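Local coordinates for protein homoserine kinase (Cytophaga hutchinsonii, PDB 4P52) that probably catalyses the ATP-dependent phosphorylation of L-homoserine to O-phosphohomoserine, a step on the way to threonine, as a member of the GHMP kinase family, at residues A[37-45]-A[225-233]. Residues are numbered along the deposited sequence; the frame is centred on the assembly and turned at random.
Sequences NVSCGFDVL and QWGNVGGLV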
# COMPACT_ATOMS: atom_id res chain seq x y z
N ASN A 37 12.54 -4.85 -0.10
CA ASN A 37 11.99 -3.86 -1.04
C ASN A 37 10.99 -4.41 -2.04
O ASN A 37 9.90 -3.84 -2.21
CB ASN A 37 13.11 -3.04 -1.66
CG ASN A 37 14.03 -2.45 -0.59
OD1 ASN A 37 13.58 -2.14 0.53
ND2 ASN A 37 15.30 -2.34 -0.89
N VAL A 38 11.29 -5.55 -2.65
CA VAL A 38 10.29 -6.20 -3.52
C VAL A 38 9.69 -5.16 -4.50
O VAL A 38 8.47 -4.94 -4.54
CB VAL A 38 9.18 -6.93 -2.70
CG1 VAL A 38 8.29 -7.78 -3.60
CG2 VAL A 38 9.79 -7.78 -1.59
N SER A 39 10.55 -4.50 -5.27
CA SER A 39 10.09 -3.47 -6.20
C SER A 39 9.61 -2.17 -5.50
O SER A 39 10.42 -1.38 -4.98
CB SER A 39 9.00 -4.02 -7.12
OG SER A 39 8.82 -3.16 -8.22
N CYS A 40 8.30 -1.96 -5.48
CA CYS A 40 7.81 -0.64 -5.08
C CYS A 40 7.80 -0.45 -3.56
O CYS A 40 7.75 0.68 -3.09
CB CYS A 40 6.43 -0.39 -5.66
SG CYS A 40 5.28 -1.69 -5.17
N GLY A 41 7.89 -1.54 -2.80
CA GLY A 41 7.77 -1.47 -1.36
C GLY A 41 9.06 -1.22 -0.62
O GLY A 41 9.36 -1.91 0.38
N PHE A 42 9.82 -0.23 -1.07
CA PHE A 42 11.08 0.14 -0.42
C PHE A 42 10.95 0.28 1.10
O PHE A 42 10.12 1.05 1.59
CB PHE A 42 11.63 1.43 -1.03
CG PHE A 42 12.95 1.84 -0.46
CD1 PHE A 42 14.11 1.10 -0.74
CD2 PHE A 42 13.05 2.95 0.39
CE1 PHE A 42 15.34 1.49 -0.18
CE2 PHE A 42 14.27 3.34 0.94
CZ PHE A 42 15.42 2.61 0.65
N ASP A 43 11.79 -0.46 1.83
CA ASP A 43 11.84 -0.47 3.32
C ASP A 43 10.65 -1.10 4.02
O ASP A 43 10.60 -1.11 5.25
CB ASP A 43 12.02 0.94 3.90
CG ASP A 43 13.48 1.39 3.97
OD1 ASP A 43 14.41 0.60 3.63
OD2 ASP A 43 13.70 2.57 4.37
N VAL A 44 9.67 -1.60 3.27
CA VAL A 44 8.42 -2.05 3.90
C VAL A 44 7.93 -3.46 3.51
O VAL A 44 7.06 -3.99 4.19
CB VAL A 44 7.24 -1.03 3.73
CG1 VAL A 44 7.64 0.35 4.18
CG2 VAL A 44 6.69 -1.02 2.31
N LEU A 45 8.45 -4.04 2.42
CA LEU A 45 8.10 -5.41 2.01
C LEU A 45 9.36 -6.26 1.94
O LEU A 45 10.42 -5.77 1.56
CB LEU A 45 7.46 -5.44 0.63
CG LEU A 45 6.22 -4.57 0.42
CD1 LEU A 45 5.83 -4.60 -1.06
CD2 LEU A 45 5.08 -5.03 1.32
N GLN A 225 4.01 5.85 -6.29
CA GLN A 225 4.61 4.70 -5.59
C GLN A 225 3.63 4.08 -4.59
O GLN A 225 3.50 2.85 -4.50
CB GLN A 225 5.92 5.08 -4.91
CG GLN A 225 6.75 3.89 -4.47
CD GLN A 225 7.91 3.57 -5.39
OE1 GLN A 225 7.91 3.92 -6.59
NE2 GLN A 225 8.92 2.91 -4.84
N TRP A 226 2.92 4.90 -3.82
CA TRP A 226 2.07 4.25 -2.81
C TRP A 226 0.79 3.62 -3.36
O TRP A 226 0.25 2.67 -2.77
CB TRP A 226 1.86 5.09 -1.54
CG TRP A 226 1.21 6.42 -1.68
CD1 TRP A 226 -0.02 6.69 -2.21
CD2 TRP A 226 1.70 7.67 -1.17
NE1 TRP A 226 -0.30 8.03 -2.11
CE2 TRP A 226 0.73 8.65 -1.47
CE3 TRP A 226 2.88 8.05 -0.52
CZ2 TRP A 226 0.90 10.00 -1.13
CZ3 TRP A 226 3.05 9.37 -0.19
CH2 TRP A 226 2.07 10.35 -0.49
N GLY A 227 0.33 4.13 -4.51
CA GLY A 227 -0.62 3.41 -5.34
C GLY A 227 -0.10 2.00 -5.62
O GLY A 227 -0.83 1.03 -5.42
N ASN A 228 1.16 1.88 -6.04
CA ASN A 228 1.74 0.60 -6.44
C ASN A 228 1.89 -0.35 -5.27
O ASN A 228 1.62 -1.55 -5.41
CB ASN A 228 3.06 0.78 -7.20
CG ASN A 228 2.86 1.40 -8.59
OD1 ASN A 228 1.74 1.61 -9.04
ND2 ASN A 228 3.96 1.70 -9.27
N VAL A 229 2.27 0.19 -4.12
CA VAL A 229 2.46 -0.61 -2.92
C VAL A 229 1.11 -1.19 -2.51
O VAL A 229 1.01 -2.35 -2.08
CB VAL A 229 3.10 0.22 -1.80
CG1 VAL A 229 2.91 -0.40 -0.42
CG2 VAL A 229 4.58 0.44 -2.09
N GLY A 230 0.06 -0.39 -2.65
CA GLY A 230 -1.29 -0.89 -2.39
C GLY A 230 -1.69 -1.95 -3.41
O GLY A 230 -2.33 -2.95 -3.06
N GLY A 231 -1.32 -1.72 -4.67
CA GLY A 231 -1.65 -2.61 -5.76
C GLY A 231 -0.98 -3.95 -5.55
O GLY A 231 -1.56 -4.98 -5.85
N LEU A 232 0.25 -3.92 -5.02
CA LEU A 232 1.02 -5.13 -4.77
C LEU A 232 0.46 -5.93 -3.58
O LEU A 232 0.27 -7.14 -3.68
CB LEU A 232 2.49 -4.78 -4.54
CG LEU A 232 3.56 -5.86 -4.50
CD1 LEU A 232 3.42 -6.83 -5.65
CD2 LEU A 232 4.92 -5.20 -4.59
N VAL A 233 0.21 -5.26 -2.46
CA VAL A 233 -0.38 -5.90 -1.30
C VAL A 233 -1.74 -6.55 -1.62
O VAL A 233 -2.00 -7.69 -1.22
CB VAL A 233 -0.49 -4.92 -0.12
CG1 VAL A 233 -1.32 -5.48 1.02
CG2 VAL A 233 0.90 -4.55 0.38
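Gln225 and Cys40 open the contact between helix 219-237 of this GHMP kinase and the loop that joins antiparallel strands 26-36 and 45-49, a loop that folds through a type II' turn from Val38 to Gly41 and an inverse gamma turn centred on Gly41. The chain of Gln225 leaves the helix with CG anti to the backbone N (chi1 -166°) and bends at the next torsion, which carries the amide to the Cys40 carbonyl. NE2 gives Cys40 O a weak, strongly bent hydrogen bond of 3.1 Å, with 123° at the hydrogen; its stronger partner is Asp250, while OE1 takes the backbone N-H of His251. A leucine in its place would probably leave Asp250 without that amide donor and the Cys40 carbonyl without its weak tie to the helix. One turn on, Asn228 meets the loop with its CB, 3.9 Å from Cys40 CB; its amide is engaged elsewhere, ND2 with Gln249 O and OD1 with Arg177 of the second subunit, so the same helix also faces the dimer partner. Val229 sets CG2 against the peptide that follows Cys40, 3.3 Å from Cys40 O and 3.8 Å from Gly41 CA, where the CA atoms of the two segments come nearest, Gly41 to Val229. Leu232 then reaches in with CD2, which sits among three parts of the loop: Val38 O, the Leu45 side chain (3.7 Å from CD1) and the Cys40 sulfur. Val233 adds a looser contact, its CG2 4.3 Å from Leu45 CD2. The whole patch is buried, and Cys40 is its centre: with chi1 at 56°, SG lies between its own backbone N and carbonyl carbon, and from there it touches Leu232 CD2 and the backbone C of Asn228, each 3.6 Å away.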